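Local coordinates for putative iron binding protein (Bordetella pertussis Tohama I, PDB 1Y9U) that probably binds ferric iron in the periplasm as a solute-binding protein serving bacterial iron uptake, at residues A[118-121]-A[122-126]; A[158-161]-A[162-166]. All coordinates share one frame; numbering follows the deposited sequence.

Interaction 1 of 2, residues A[118-121]-A[122-126]; sequences DSFR and YGDLA
Arg121 and Asp124 are joined by two hydrogen bonds at the 3-10 turn 122-126, within the loop that follows strand 100-112 of this periplasmic binding protein fold: one half of a capping box, in which the i+3 side chain returns to the N-H of the cap residue, alongside the i to i+3 backbone bond of the turn. The backbone N of Arg121 donates to Asp124 OD2 at 2.9 Å along an almost straight line (169°), arriving from above the carboxylate plane. In return, Asp124 N donates to Arg121 O at 2.8 Å. The carboxylate thus serves the backbone of Arg121 while its own amide serves that residue's carbonyl. With CG anti to its carbonyl carbon (chi1 -59°), Asp124 swings the carboxylate back toward the N-terminal end of the turn.

The two side chains run side by side in the same direction, yet the guanidinium does not form a salt bridge with the carboxylate: Arg121 NH1 stays 4.5 Å from Asp124 OD2, a separation at which some electrostatic attraction is likely. Bends at chi2 and chi3 carry the arginine back along its own chain, where NH1 donates a hydrogen bond to Ser119 OG at 2.9 Å, in the guanidinium plane.

Phe120 forms the apolar side of the contact. Asp124 CB lies over one face of the Phe120 ring, 3.7 Å from its centroid, a CH-pi contact, while the carboxylate plane stands nearly perpendicular to the ring, 88° away. Leu109 and Ile193, from strands 100-112 and 193-197, also touch Phe120 and Leu125, so the turn rests on the sheet. Tyr122 points elsewhere, its hydroxyl bonded to Arg107 O and His236 N. At the far rim of the phenylalanine ring, Phe120 CE2 packs against Leu125 CB at 4.0 Å.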
ATOM      1  N   ASP A 118      -8.163  -2.952  22.234  1.00 19.57           N
ATOM      2  CA  ASP A 118      -8.107  -1.513  21.938  1.00 20.90           C
ATOM      3  C   ASP A 118      -6.878  -1.135  21.133  1.00 19.54           C
ATOM      4  O   ASP A 118      -6.872  -0.120  20.432  1.00 20.11           O
ATOM      5  CB  ASP A 118      -8.085  -0.685  23.251  1.00 22.19           C
ATOM      6  CG  ASP A 118      -9.401  -0.743  24.016  1.00 26.10           C
ATOM      7  OD1 ASP A 118     -10.460  -1.010  23.398  1.00 30.25           O
ATOM      8  OD2 ASP A 118      -9.471  -0.511  25.241  1.00 30.12           O
ATOM      9  N   SER A 119      -5.824  -1.933  21.276  1.00 17.50           N
ATOM     10  CA  SER A 119      -4.541  -1.639  20.656  1.00 16.39           C
ATOM     11  C   SER A 119      -3.813  -2.950  20.430  1.00 15.10           C
ATOM     12  O   SER A 119      -4.196  -4.004  20.938  1.00 15.65           O
ATOM     13  CB  SER A 119      -3.719  -0.726  21.561  1.00 16.95           C
ATOM     14  OG  SER A 119      -3.361  -1.394  22.750  1.00 19.10           O
ATOM     15  N   PHE A 120      -2.737  -2.890  19.667  1.00 12.83           N
ATOM     16  CA  PHE A 120      -1.993  -4.113  19.321  1.00 11.90           C
ATOM     17  C   PHE A 120      -0.622  -3.752  18.824  1.00 11.42           C
ATOM     18  O   PHE A 120      -0.456  -2.731  18.149  1.00 11.36           O
ATOM     19  CB  PHE A 120      -2.737  -4.833  18.179  1.00 11.34           C
ATOM     20  CG  PHE A 120      -2.595  -6.348  18.149  1.00 10.08           C
ATOM     21  CD1 PHE A 120      -3.232  -7.127  19.079  1.00 11.28           C
ATOM     22  CD2 PHE A 120      -1.909  -6.991  17.123  1.00  9.95           C
ATOM     23  CE1 PHE A 120      -3.171  -8.495  19.016  1.00 11.27           C
ATOM     24  CE2 PHE A 120      -1.853  -8.373  17.077  1.00 10.96           C
ATOM     25  CZ  PHE A 120      -2.493  -9.118  18.003  1.00 11.39           C
ATOM     26  N   ARG A 121       0.354  -4.589  19.164  1.00 11.47           N
ATOM     27  CA  ARG A 121       1.665  -4.552  18.523  1.00 12.08           C
ATOM     28  C   ARG A 121       1.752  -5.728  17.576  1.00 10.64           C
ATOM     29  O   ARG A 121       1.210  -6.782  17.853  1.00 10.30           O
ATOM     30  CB  ARG A 121       2.791  -4.635  19.557  1.00 13.72           C
ATOM     31  CG  ARG A 121       2.985  -3.338  20.306  1.00 19.21           C
ATOM     32  CD  ARG A 121       1.951  -3.132  21.426  1.00 24.09           C
ATOM     33  NE  ARG A 121       1.458  -1.767  21.461  1.00 29.63           N
ATOM     34  CZ  ARG A 121       0.263  -1.399  21.905  1.00 30.43           C
ATOM     35  NH1 ARG A 121      -0.595  -2.297  22.360  1.00 30.26           N
ATOM     36  NH2 ARG A 121      -0.060  -0.108  21.911  1.00 32.56           N
ATOM     37  N   TYR A 122       2.422  -5.581  16.435  1.00 10.24           N
ATOM     38  CA  TYR A 122       2.478  -6.709  15.500  1.00 10.65           C
ATOM     39  C   TYR A 122       2.958  -7.989  16.164  1.00 10.69           C
ATOM     40  O   TYR A 122       2.424  -9.051  15.934  1.00 10.12           O
ATOM     41  CB  TYR A 122       3.338  -6.402  14.272  1.00  9.97           C
ATOM     42  CG  TYR A 122       2.723  -5.376  13.357  1.00 10.49           C
ATOM     43  CD1 TYR A 122       3.204  -4.069  13.299  1.00 10.02           C
ATOM     44  CD2 TYR A 122       1.664  -5.724  12.540  1.00  9.71           C
ATOM     45  CE1 TYR A 122       2.627  -3.112  12.462  1.00  9.70           C
ATOM     46  CE2 TYR A 122       1.077  -4.796  11.705  1.00 10.13           C
ATOM     47  CZ  TYR A 122       1.546  -3.484  11.672  1.00  9.22           C
ATOM     48  OH  TYR A 122       0.982  -2.547  10.835  1.00 10.35           O
ATOM     49  N   GLY A 123       3.934  -7.854  17.041  1.00 10.39           N
ATOM     50  CA  GLY A 123       4.458  -8.991  17.773  1.00 10.26           C
ATOM     51  C   GLY A 123       3.413  -9.770  18.554  1.00 10.66           C
ATOM     52  O   GLY A 123       3.583 -10.966  18.783  1.00 11.92           O
ATOM     53  N   ASP A 124       2.344  -9.108  18.994  1.00 10.80           N
ATOM     54  CA  ASP A 124       1.305  -9.767  19.779  1.00 11.37           C
ATOM     55  C   ASP A 124       0.606 -10.893  19.037  1.00 10.88           C
ATOM     56  O   ASP A 124      -0.016 -11.746  19.659  1.00 11.66           O
ATOM     57  CB  ASP A 124       0.246  -8.756  20.262  1.00 12.26           C
ATOM     58  CG  ASP A 124       0.819  -7.651  21.125  1.00 13.68           C
ATOM     59  OD1 ASP A 124       1.920  -7.825  21.720  1.00 17.43           O
ATOM     60  OD2 ASP A 124       0.213  -6.569  21.251  1.00 13.35           O
ATOM     61  N   LEU A 125       0.667 -10.894  17.702  1.00  9.95           N
ATOM     62  CA  LEU A 125      -0.034 -11.904  16.932  1.00  9.93           C
ATOM     63  C   LEU A 125       0.521 -13.319  17.174  1.00 10.15           C
ATOM     64  O   LEU A 125      -0.156 -14.309  16.936  1.00 10.70           O
ATOM     65  CB  LEU A 125       0.023 -11.542  15.446  1.00  9.89           C
ATOM     66  CG  LEU A 125      -0.992 -12.255  14.544  1.00  9.85           C
ATOM     67  CD1 LEU A 125      -2.427 -11.895  14.890  1.00 10.62           C
ATOM     68  CD2 LEU A 125      -0.687 -11.909  13.099  1.00 11.40           C
ATOM     69  N   ALA A 126       1.768 -13.394  17.632  1.00  9.87           N
ATOM     70  CA  ALA A 126       2.428 -14.670  17.964  1.00 10.25           C
ATOM     71  C   ALA A 126       2.134 -15.137  19.403  1.00 10.38           C
ATOM     72  O   ALA A 126       2.586 -16.207  19.788  1.00 11.52           O
ATOM     73  CB  ALA A 126       3.921 -14.539  17.760  1.00 11.28           C
TER

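Interaction 2 of 2, residues A[158-161]-A[162-166]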
ATOM      1  N   GLU A 158      16.145 -13.082  13.729  1.00 17.41           N
ATOM      2  CA  GLU A 158      15.857 -14.088  14.745  1.00 17.77           C
ATOM      3  C   GLU A 158      14.477 -13.818  15.335  1.00 16.33           C
ATOM      4  O   GLU A 158      13.660 -14.734  15.426  1.00 15.06           O
ATOM      5  CB  GLU A 158      16.930 -14.087  15.859  1.00 19.13           C
ATOM      6  CG  GLU A 158      16.509 -14.797  17.149  1.00 23.21           C
ATOM      7  CD  GLU A 158      17.654 -15.212  18.070  1.00 27.86           C
ATOM      8  OE1 GLU A 158      17.510 -16.275  18.733  1.00 29.94           O
ATOM      9  OE2 GLU A 158      18.662 -14.475  18.162  1.00 30.51           O
ATOM     10  N   ALA A 159      14.213 -12.561  15.692  1.00 15.37           N
ATOM     11  CA  ALA A 159      12.930 -12.215  16.275  1.00 14.73           C
ATOM     12  C   ALA A 159      11.834 -12.427  15.232  1.00 13.16           C
ATOM     13  O   ALA A 159      10.754 -12.897  15.555  1.00 13.17           O
ATOM     14  CB  ALA A 159      12.912 -10.784  16.755  1.00 14.81           C
ATOM     15  N   THR A 160      12.124 -12.094  13.980  1.00 12.17           N
ATOM     16  CA  THR A 160      11.126 -12.199  12.913  1.00 11.78           C
ATOM     17  C   THR A 160      10.768 -13.657  12.638  1.00 11.59           C
ATOM     18  O   THR A 160       9.593 -14.001  12.458  1.00 11.18           O
ATOM     19  CB  THR A 160      11.611 -11.505  11.646  1.00 11.97           C
ATOM     20  OG1 THR A 160      11.802 -10.117  11.924  1.00 11.86           O
ATOM     21  CG2 THR A 160      10.541 -11.568  10.540  1.00 12.66           C
ATOM     22  N   GLU A 161      11.764 -14.534  12.647  1.00 11.95           N
ATOM     23  CA  GLU A 161      11.508 -15.949  12.462  1.00 11.56           C
ATOM     24  C   GLU A 161      10.630 -16.520  13.578  1.00 11.68           C
ATOM     25  O   GLU A 161       9.694 -17.295  13.324  1.00 11.34           O
ATOM     26  CB  GLU A 161      12.835 -16.717  12.396  1.00 11.99           C
ATOM     27  CG  GLU A 161      12.637 -18.193  12.207  1.00 13.28           C
ATOM     28  CD  GLU A 161      13.904 -18.978  12.133  1.00 15.50           C
ATOM     29  OE1 GLU A 161      13.808 -20.211  12.369  1.00 16.87           O
ATOM     30  OE2 GLU A 161      14.973 -18.380  11.830  1.00 16.18           O
ATOM     31  N   LYS A 162      10.917 -16.125  14.810  1.00 11.42           N
ATOM     32  CA  LYS A 162      10.143 -16.587  15.950  1.00 11.96           C
ATOM     33  C   LYS A 162       8.701 -16.107  15.840  1.00 11.57           C
ATOM     34  O   LYS A 162       7.787 -16.858  16.117  1.00 11.58           O
ATOM     35  CB  LYS A 162      10.784 -16.109  17.258  1.00 12.64           C
ATOM     36  CG  LYS A 162       9.933 -16.284  18.505  1.00 16.36           C
ATOM     37  CD  LYS A 162      10.775 -16.146  19.785  1.00 21.26           C
ATOM     38  CE  LYS A 162      10.138 -16.927  20.891  1.00 25.73           C
ATOM     39  NZ  LYS A 162      10.623 -18.342  20.981  1.00 28.72           N
ATOM     40  N   TRP A 163       8.512 -14.852  15.418  1.00 10.61           N
ATOM     41  CA  TRP A 163       7.172 -14.324  15.169  1.00 10.60           C
ATOM     42  C   TRP A 163       6.446 -15.146  14.121  1.00  9.80           C
ATOM     43  O   TRP A 163       5.312 -15.548  14.327  1.00 10.05           O
ATOM     44  CB  TRP A 163       7.268 -12.869  14.736  1.00 10.79           C
ATOM     45  CG  TRP A 163       5.943 -12.200  14.548  1.00 10.83           C
ATOM     46  CD1 TRP A 163       5.145 -11.732  15.526  1.00 12.00           C
ATOM     47  CD2 TRP A 163       5.256 -11.965  13.311  1.00 10.62           C
ATOM     48  NE1 TRP A 163       4.000 -11.193  14.994  1.00 10.25           N
ATOM     49  CE2 TRP A 163       4.051 -11.307  13.628  1.00 10.75           C
ATOM     50  CE3 TRP A 163       5.562 -12.209  11.969  1.00 11.81           C
ATOM     51  CZ2 TRP A 163       3.141 -10.894  12.650  1.00  9.96           C
ATOM     52  CZ3 TRP A 163       4.650 -11.813  10.997  1.00 10.99           C
ATOM     53  CH2 TRP A 163       3.462 -11.156  11.351  1.00 11.39           C
ATOM     54  N   LEU A 164       7.094 -15.401  12.995  1.00  9.59           N
ATOM     55  CA  LEU A 164       6.484 -16.194  11.932  1.00  9.71           C
ATOM     56  C   LEU A 164       6.053 -17.572  12.408  1.00  9.53           C
ATOM     57  O   LEU A 164       4.959 -18.030  12.088  1.00  9.82           O
ATOM     58  CB  LEU A 164       7.415 -16.323  10.725  1.00 10.05           C
ATOM     59  CG  LEU A 164       7.529 -15.060   9.862  1.00 10.80           C
ATOM     60  CD1 LEU A 164       8.721 -15.176   8.938  1.00 12.16           C
ATOM     61  CD2 LEU A 164       6.213 -14.819   9.090  1.00 11.56           C
ATOM     62  N   ARG A 165       6.917 -18.250  13.165  1.00 10.29           N
ATOM     63  CA  ARG A 165       6.585 -19.580  13.669  1.00 10.31           C
ATOM     64  C   ARG A 165       5.395 -19.523  14.655  1.00  9.94           C
ATOM     65  O   ARG A 165       4.525 -20.382  14.616  1.00  9.89           O
ATOM     66  CB  ARG A 165       7.788 -20.215  14.345  1.00 10.73           C
ATOM     67  CG  ARG A 165       8.869 -20.653  13.418  1.00 12.51           C
ATOM     68  CD  ARG A 165       9.974 -21.434  14.163  1.00 13.45           C
ATOM     69  NE  ARG A 165      11.153 -21.564  13.336  1.00 15.46           N
ATOM     70  CZ  ARG A 165      11.263 -22.419  12.334  1.00 15.49           C
ATOM     71  NH1 ARG A 165      10.296 -23.282  12.055  1.00 17.52           N
ATOM     72  NH2 ARG A 165      12.358 -22.441  11.592  1.00 18.91           N
ATOM     73  N   GLY A 166       5.335 -18.493  15.487  1.00  9.70           N
ATOM     74  CA  GLY A 166       4.265 -18.350  16.452  1.00  9.77           C
ATOM     75  C   GLY A 166       2.939 -18.022  15.768  1.00  9.75           C
ATOM     76  O   GLY A 166       1.891 -18.509  16.153  1.00 10.63           O
TER
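Glu161 OE1 is gripped by two nitrogens of Arg165, one helical turn further on. Arg165 NH2 donates to Glu161 OE1 at 2.8 Å and Arg165 NE to the same OE1 at 3.1 Å, so the arginine presents its side edge, with the oxygen close to the guanidinium plane. NE meets the anti lone pair, away from OE2; NH2 comes from the same anti side but tilted out of the carboxylate plane. A single oxygen takes both bonds. The two flat groups are turned 56° against each other, and the NE bond is noticeably bent (136°).

The side chains lie alongside one another. Glu161 is fully extended, with CG anti to the backbone N (chi1 180°), whereas Arg165 leaves with CG anti to its carbonyl carbon and stays extended as far as NE. The remaining oxygen, Glu161 OE2, forms a salt bridge with Lys318 NZ of helix 303-318, so the carboxylate is shared by two cations and would be expected to remain ionised.

On the buried side, Leu164 CG lies 3.5 Å from Thr160 O, and Thr160 CG2 faces Leu164 CD1; Leu315 touches both residues from helix 303-318. The backbone bonds are regular i to i+4 ones, Arg165 N to Glu161 O at 2.9 Å among them, and the Glu161-Arg165 pair has the same spacing, the classic i to i+4 salt bridge of an alpha helix.

Followed from the N terminus, the chain leaves strand 100-112, makes the turn of interaction 1, passes through strand 134-135 and helix 142-155, and then enters helix 157-170, which carries interaction 2. Each contact is local and closes no long loop; the two stand in series, neither nesting nor crossing. The centres of interactions 1 and 2 are about 14 Å apart, yet the two touch. Trp163 is the bridge: its NE1 probably donates to Tyr122 O at 2.8 Å, while its ring packs against Gly123, Leu125 and Ala126. The 3-10 turn is thereby fastened to the helix, with Tyr122 and Trp163 each about 11 Å, between side chains, from Tyr143, an iron ligand in a structure of this protein, although no iron is bound here.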